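Long-range contact in coproheme decarboxylase (Thermus thermophilus, PDB 1VDH), which catalyses the hydrogen peroxide-dependent decarboxylation of iron-coproporphyrin III to heme b, the last step of coproporphyrin-dependent heme synthesis, and works as a homopentamer: residues A[178-190]-A[196-208]. Numbering follows the deposited sequence.
Sequences KYQGEVMQVISGA and WEWGVDLFSEDPV
The Phe203 ring meets Val186 at its edge: Val186 CG2 lies in the ring plane, 3.8 Å from Phe203 CE2. With CG anti to the carbonyl carbon (chi1 -58°), this ring reaches Val186 at its far end, while near the backbone Phe203 CB meets Met184 CB at 4.0 Å. The second flat group, the Trp198 indole, takes Ser188 O at its edge, while Ile187 CG2 approaches Trp198 CD1 obliquely at 3.8 Å; Trp198 NE1 is hydrogen-bonded to Glu113 OE2. Gln185, a predicted coproheme-binding residue, runs alongside Leu202 on the same sheet face as Trp198, its CG 3.9 Å from Leu202 CD2. Six backbone bonds from Met184–Phe203 to Ser188–Gly199 define an antiparallel hairpin; the strand axes pass 4.5 Å apart at closest, their directions 163° apart. A water beside Val186 and Asp201 bonds to Val186 O, Asp201 OD2 and Ser188 OG; Asp201 OD1 is held by His19 and Ser188 OG by Ser110. At the other end Ser204 OG donates to Glu182 O over 2.8 Å from above the carbonyl plane, a second water also donates to that oxygen, and Asp206 N gives Ser204 OG a weak bond. A valine here would probably leave Glu182 O with the water but no hydroxyl donor, and Asp206 N without its weak acceptor. The hairpin joins the curled antiparallel sheet of this chlorite dismutase-like fold: strand 184-189 also pairs with strand 102-116, strand 198-204 with strand 141-152, which carries the predicted active-site Tyr145 against Val200, and helix 207-217 follows directly, with Gln209 touching Glu182 and Ser204.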
loop_
_atom_site.group_PDB
_atom_site.type_symbol
_atom_site.label_atom_id
_atom_site.label_comp_id
_atom_site.label_asym_id
_atom_site.label_seq_id
_atom_site.Cartn_x
_atom_site.Cartn_y
_atom_site.Cartn_z
ATOM N N LYS A 178 -2.329 -36.507 6.934
ATOM C CA LYS A 178 -2.849 -36.704 8.286
ATOM C C LYS A 178 -4.022 -35.767 8.572
ATOM O O LYS A 178 -4.753 -35.965 9.542
ATOM C CB LYS A 178 -1.751 -36.514 9.342
ATOM C CG LYS A 178 -1.291 -35.075 9.538
ATOM C CD LYS A 178 -0.334 -34.940 10.723
ATOM C CE LYS A 178 1.012 -35.583 10.433
ATOM N NZ LYS A 178 1.706 -34.911 9.297
ATOM N N TYR A 179 -4.194 -34.749 7.730
ATOM C CA TYR A 179 -5.286 -33.791 7.898
ATOM C C TYR A 179 -6.499 -34.083 7.019
ATOM O O TYR A 179 -7.525 -33.416 7.158
ATOM C CB TYR A 179 -4.802 -32.357 7.639
ATOM C CG TYR A 179 -3.824 -31.845 8.671
ATOM C CD1 TYR A 179 -2.453 -31.905 8.447
ATOM C CD2 TYR A 179 -4.273 -31.333 9.888
ATOM C CE1 TYR A 179 -1.543 -31.471 9.416
ATOM C CE2 TYR A 179 -3.376 -30.897 10.863
ATOM C CZ TYR A 179 -2.017 -30.971 10.622
ATOM O OH TYR A 179 -1.139 -30.562 11.595
ATOM N N GLN A 180 -6.388 -35.082 6.142
ATOM C CA GLN A 180 -7.478 -35.455 5.231
ATOM C C GLN A 180 -8.823 -35.653 5.909
ATOM O O GLN A 180 -9.859 -35.238 5.387
ATOM C CB GLN A 180 -7.153 -36.747 4.477
ATOM C CG GLN A 180 -6.272 -36.588 3.269
ATOM C CD GLN A 180 -6.373 -37.781 2.339
ATOM O OE1 GLN A 180 -6.722 -37.638 1.168
ATOM N NE2 GLN A 180 -6.099 -38.970 2.866
ATOM N N GLY A 181 -8.801 -36.309 7.063
ATOM C CA GLY A 181 -10.028 -36.577 7.788
ATOM C C GLY A 181 -10.763 -35.363 8.319
ATOM O O GLY A 181 -11.971 -35.425 8.538
ATOM N N GLU A 182 -10.048 -34.255 8.512
ATOM C CA GLU A 182 -10.649 -33.039 9.047
ATOM C C GLU A 182 -10.620 -31.826 8.119
ATOM O O GLU A 182 -11.357 -30.865 8.333
ATOM C CB GLU A 182 -9.971 -32.659 10.369
ATOM C CG GLU A 182 -10.138 -33.679 11.500
ATOM C CD GLU A 182 -11.567 -33.792 12.012
ATOM O OE1 GLU A 182 -11.896 -34.832 12.619
ATOM O OE2 GLU A 182 -12.362 -32.849 11.824
ATOM N N VAL A 183 -9.771 -31.860 7.099
ATOM C CA VAL A 183 -9.655 -30.724 6.189
ATOM C C VAL A 183 -9.777 -31.100 4.718
ATOM O O VAL A 183 -9.082 -31.997 4.243
ATOM C CB VAL A 183 -8.294 -29.985 6.391
ATOM C CG1 VAL A 183 -8.240 -28.719 5.547
ATOM C CG2 VAL A 183 -8.077 -29.642 7.867
ATOM N N MET A 184 -10.679 -30.412 4.018
ATOM C CA MET A 184 -10.895 -30.598 2.582
ATOM C C MET A 184 -10.131 -29.457 1.924
ATOM O O MET A 184 -10.101 -28.347 2.459
ATOM C CB MET A 184 -12.378 -30.457 2.230
ATOM C CG MET A 184 -13.276 -31.511 2.836
ATOM S SD MET A 184 -15.006 -31.099 2.583
ATOM C CE MET A 184 -15.024 -30.891 0.770
ATOM N N GLN A 185 -9.549 -29.708 0.756
ATOM C CA GLN A 185 -8.776 -28.681 0.067
ATOM C C GLN A 185 -9.131 -28.523 -1.404
ATOM O O GLN A 185 -9.256 -29.508 -2.132
ATOM C CB GLN A 185 -7.279 -28.985 0.190
ATOM C CG GLN A 185 -6.371 -27.975 -0.508
ATOM C CD GLN A 185 -4.905 -28.371 -0.457
ATOM O OE1 GLN A 185 -4.470 -29.273 -1.170
ATOM N NE2 GLN A 185 -4.136 -27.690 0.384
ATOM N N VAL A 186 -9.314 -27.276 -1.826
ATOM C CA VAL A 186 -9.604 -26.972 -3.221
ATOM C C VAL A 186 -8.568 -25.967 -3.685
ATOM O O VAL A 186 -8.472 -24.862 -3.140
ATOM C CB VAL A 186 -11.015 -26.376 -3.435
ATOM C CG1 VAL A 186 -11.192 -25.969 -4.904
ATOM C CG2 VAL A 186 -12.078 -27.386 -3.051
ATOM N N ILE A 187 -7.754 -26.385 -4.649
ATOM C CA ILE A 187 -6.715 -25.540 -5.220
ATOM C C ILE A 187 -7.204 -25.040 -6.576
ATOM O O ILE A 187 -7.710 -25.818 -7.386
ATOM C CB ILE A 187 -5.399 -26.320 -5.444
ATOM C CG1 ILE A 187 -4.890 -26.904 -4.127
ATOM C CG2 ILE A 187 -4.336 -25.405 -6.061
ATOM C CD1 ILE A 187 -3.613 -27.717 -4.280
ATOM N N SER A 188 -7.072 -23.738 -6.805
ATOM C CA SER A 188 -7.475 -23.130 -8.067
ATOM C C SER A 188 -6.338 -22.256 -8.572
ATOM O O SER A 188 -5.602 -21.666 -7.779
ATOM C CB SER A 188 -8.746 -22.301 -7.891
ATOM O OG SER A 188 -8.572 -21.288 -6.917
ATOM N N GLY A 189 -6.177 -22.206 -9.891
ATOM C CA GLY A 189 -5.111 -21.415 -10.477
ATOM C C GLY A 189 -5.611 -20.101 -11.041
ATOM O O GLY A 189 -6.658 -20.054 -11.682
ATOM N N ALA A 190 -4.868 -19.029 -10.783
ATOM C CA ALA A 190 -5.233 -17.703 -11.270
ATOM C C ALA A 190 -4.061 -17.060 -12.006
ATOM O O ALA A 190 -4.018 -15.841 -12.175
ATOM C CB ALA A 190 -5.662 -16.822 -10.103
ATOM N N TRP A 196 -2.549 -13.259 -7.956
ATOM C CA TRP A 196 -1.714 -14.326 -7.399
ATOM C C TRP A 196 -1.842 -15.559 -8.295
ATOM O O TRP A 196 -2.812 -15.691 -9.038
ATOM C CB TRP A 196 -2.147 -14.667 -5.969
ATOM C CG TRP A 196 -2.043 -13.511 -5.001
ATOM C CD1 TRP A 196 -2.920 -12.471 -4.866
ATOM C CD2 TRP A 196 -1.009 -13.291 -4.030
ATOM N NE1 TRP A 196 -2.498 -11.620 -3.875
ATOM C CE2 TRP A 196 -1.328 -12.097 -3.344
ATOM C CE3 TRP A 196 0.156 -13.988 -3.673
ATOM C CZ2 TRP A 196 -0.522 -11.581 -2.316
ATOM C CZ3 TRP A 196 0.960 -13.475 -2.648
ATOM C CH2 TRP A 196 0.615 -12.281 -1.986
ATOM N N GLU A 197 -0.866 -16.457 -8.217
ATOM C CA GLU A 197 -0.853 -17.660 -9.045
ATOM C C GLU A 197 -1.876 -18.725 -8.672
ATOM O O GLU A 197 -2.381 -19.432 -9.544
ATOM C CB GLU A 197 0.556 -18.243 -9.077
ATOM C CG GLU A 197 1.546 -17.328 -9.788
ATOM C CD GLU A 197 2.992 -17.605 -9.425
ATOM O OE1 GLU A 197 3.859 -16.862 -9.920
ATOM O OE2 GLU A 197 3.267 -18.548 -8.653
ATOM N N TRP A 198 -2.182 -18.839 -7.383
ATOM C CA TRP A 198 -3.164 -19.818 -6.924
ATOM C C TRP A 198 -4.069 -19.268 -5.842
ATOM O O TRP A 198 -3.722 -18.323 -5.137
ATOM C CB TRP A 198 -2.489 -21.075 -6.353
ATOM C CG TRP A 198 -1.796 -21.930 -7.368
ATOM C CD1 TRP A 198 -2.364 -22.890 -8.163
ATOM C CD2 TRP A 198 -0.410 -21.887 -7.716
ATOM N NE1 TRP A 198 -1.414 -23.438 -8.992
ATOM C CE2 TRP A 198 -0.206 -22.841 -8.739
ATOM C CE3 TRP A 198 0.683 -21.131 -7.266
ATOM C CZ2 TRP A 198 1.049 -23.058 -9.323
ATOM C CZ3 TRP A 198 1.931 -21.348 -7.847
ATOM C CH2 TRP A 198 2.102 -22.304 -8.867
ATOM N N GLY A 199 -5.245 -19.876 -5.750
ATOM C CA GLY A 199 -6.206 -19.552 -4.719
ATOM C C GLY A 199 -6.340 -20.862 -3.957
ATOM O O GLY A 199 -6.323 -21.938 -4.568
ATOM N N VAL A 200 -6.405 -20.795 -2.631
ATOM C CA VAL A 200 -6.545 -22.004 -1.824
ATOM C C VAL A 200 -7.738 -21.909 -0.878
ATOM O O VAL A 200 -7.857 -20.950 -0.119
ATOM C CB VAL A 200 -5.284 -22.278 -0.963
ATOM C CG1 VAL A 200 -5.464 -23.575 -0.169
ATOM C CG2 VAL A 200 -4.035 -22.371 -1.840
ATOM N N ASP A 201 -8.617 -22.906 -0.945
ATOM C CA ASP A 201 -9.788 -22.985 -0.076
ATOM C C ASP A 201 -9.681 -24.224 0.794
ATOM O O ASP A 201 -9.540 -25.337 0.282
ATOM C CB ASP A 201 -11.078 -23.093 -0.885
ATOM C CG ASP A 201 -11.451 -21.802 -1.552
ATOM O OD1 ASP A 201 -11.959 -20.897 -0.853
ATOM O OD2 ASP A 201 -11.229 -21.694 -2.771
ATOM N N LEU A 202 -9.697 -24.023 2.105
ATOM C CA LEU A 202 -9.652 -25.132 3.054
ATOM C C LEU A 202 -11.015 -25.150 3.743
ATOM O O LEU A 202 -11.570 -24.096 4.048
ATOM C CB LEU A 202 -8.546 -24.919 4.099
ATOM C CG LEU A 202 -7.106 -24.697 3.604
ATOM C CD1 LEU A 202 -6.160 -24.572 4.803
ATOM C CD2 LEU A 202 -6.670 -25.844 2.703
ATOM N N PHE A 203 -11.564 -26.343 3.953
ATOM C CA PHE A 203 -12.860 -26.490 4.603
ATOM C C PHE A 203 -12.711 -27.438 5.784
ATOM O O PHE A 203 -12.086 -28.495 5.660
ATOM C CB PHE A 203 -13.890 -27.049 3.619
ATOM C CG PHE A 203 -14.083 -26.202 2.391
ATOM C CD1 PHE A 203 -14.839 -25.037 2.442
ATOM C CD2 PHE A 203 -13.518 -26.581 1.179
ATOM C CE1 PHE A 203 -15.035 -24.260 1.298
ATOM C CE2 PHE A 203 -13.708 -25.811 0.029
ATOM C CZ PHE A 203 -14.468 -24.649 0.090
ATOM N N SER A 204 -13.296 -27.070 6.921
ATOM C CA SER A 204 -13.203 -27.890 8.130
ATOM C C SER A 204 -14.288 -27.500 9.118
ATOM O O SER A 204 -14.845 -26.408 9.034
ATOM C CB SER A 204 -11.833 -27.682 8.796
ATOM O OG SER A 204 -11.657 -28.547 9.910
ATOM N N GLU A 205 -14.572 -28.390 10.067
ATOM C CA GLU A 205 -15.582 -28.118 11.087
ATOM C C GLU A 205 -14.975 -27.359 12.260
ATOM O O GLU A 205 -15.688 -26.935 13.166
ATOM C CB GLU A 205 -16.210 -29.423 11.592
ATOM C CG GLU A 205 -16.961 -30.213 10.526
ATOM C CD GLU A 205 -18.124 -29.444 9.905
ATOM O OE1 GLU A 205 -18.948 -28.869 10.654
ATOM O OE2 GLU A 205 -18.223 -29.426 8.660
ATOM N N ASP A 206 -13.655 -27.193 12.234
ATOM C CA ASP A 206 -12.938 -26.495 13.298
ATOM C C ASP A 206 -11.861 -25.619 12.663
ATOM O O ASP A 206 -10.945 -26.127 12.020
ATOM C CB ASP A 206 -12.294 -27.522 14.245
ATOM C CG ASP A 206 -11.662 -26.888 15.488
ATOM O OD1 ASP A 206 -11.526 -25.649 15.565
ATOM O OD2 ASP A 206 -11.285 -27.652 16.402
ATOM N N PRO A 207 -11.956 -24.289 12.847
ATOM C CA PRO A 207 -10.972 -23.364 12.277
ATOM C C PRO A 207 -9.551 -23.620 12.777
ATOM O O PRO A 207 -8.585 -23.285 12.101
ATOM C CB PRO A 207 -11.509 -21.985 12.690
ATOM C CG PRO A 207 -12.275 -22.264 13.935
ATOM C CD PRO A 207 -12.979 -23.559 13.617
ATOM N N VAL A 208 -9.425 -24.261 13.936
ATOM C CA VAL A 208 -8.110 -24.571 14.487
ATOM C C VAL A 208 -7.375 -25.542 13.563
ATOM O O VAL A 208 -6.150 -25.516 13.482
ATOM C CB VAL A 208 -8.214 -25.140 15.923
ATOM C CG1 VAL A 208 -6.858 -25.630 16.417
ATOM C CG2 VAL A 208 -8.731 -24.058 16.860
HETATM O O HOH W 1 -13.636 -31.262 9.900
HETATM O O HOH W 2 -9.403 -22.474 -4.650
#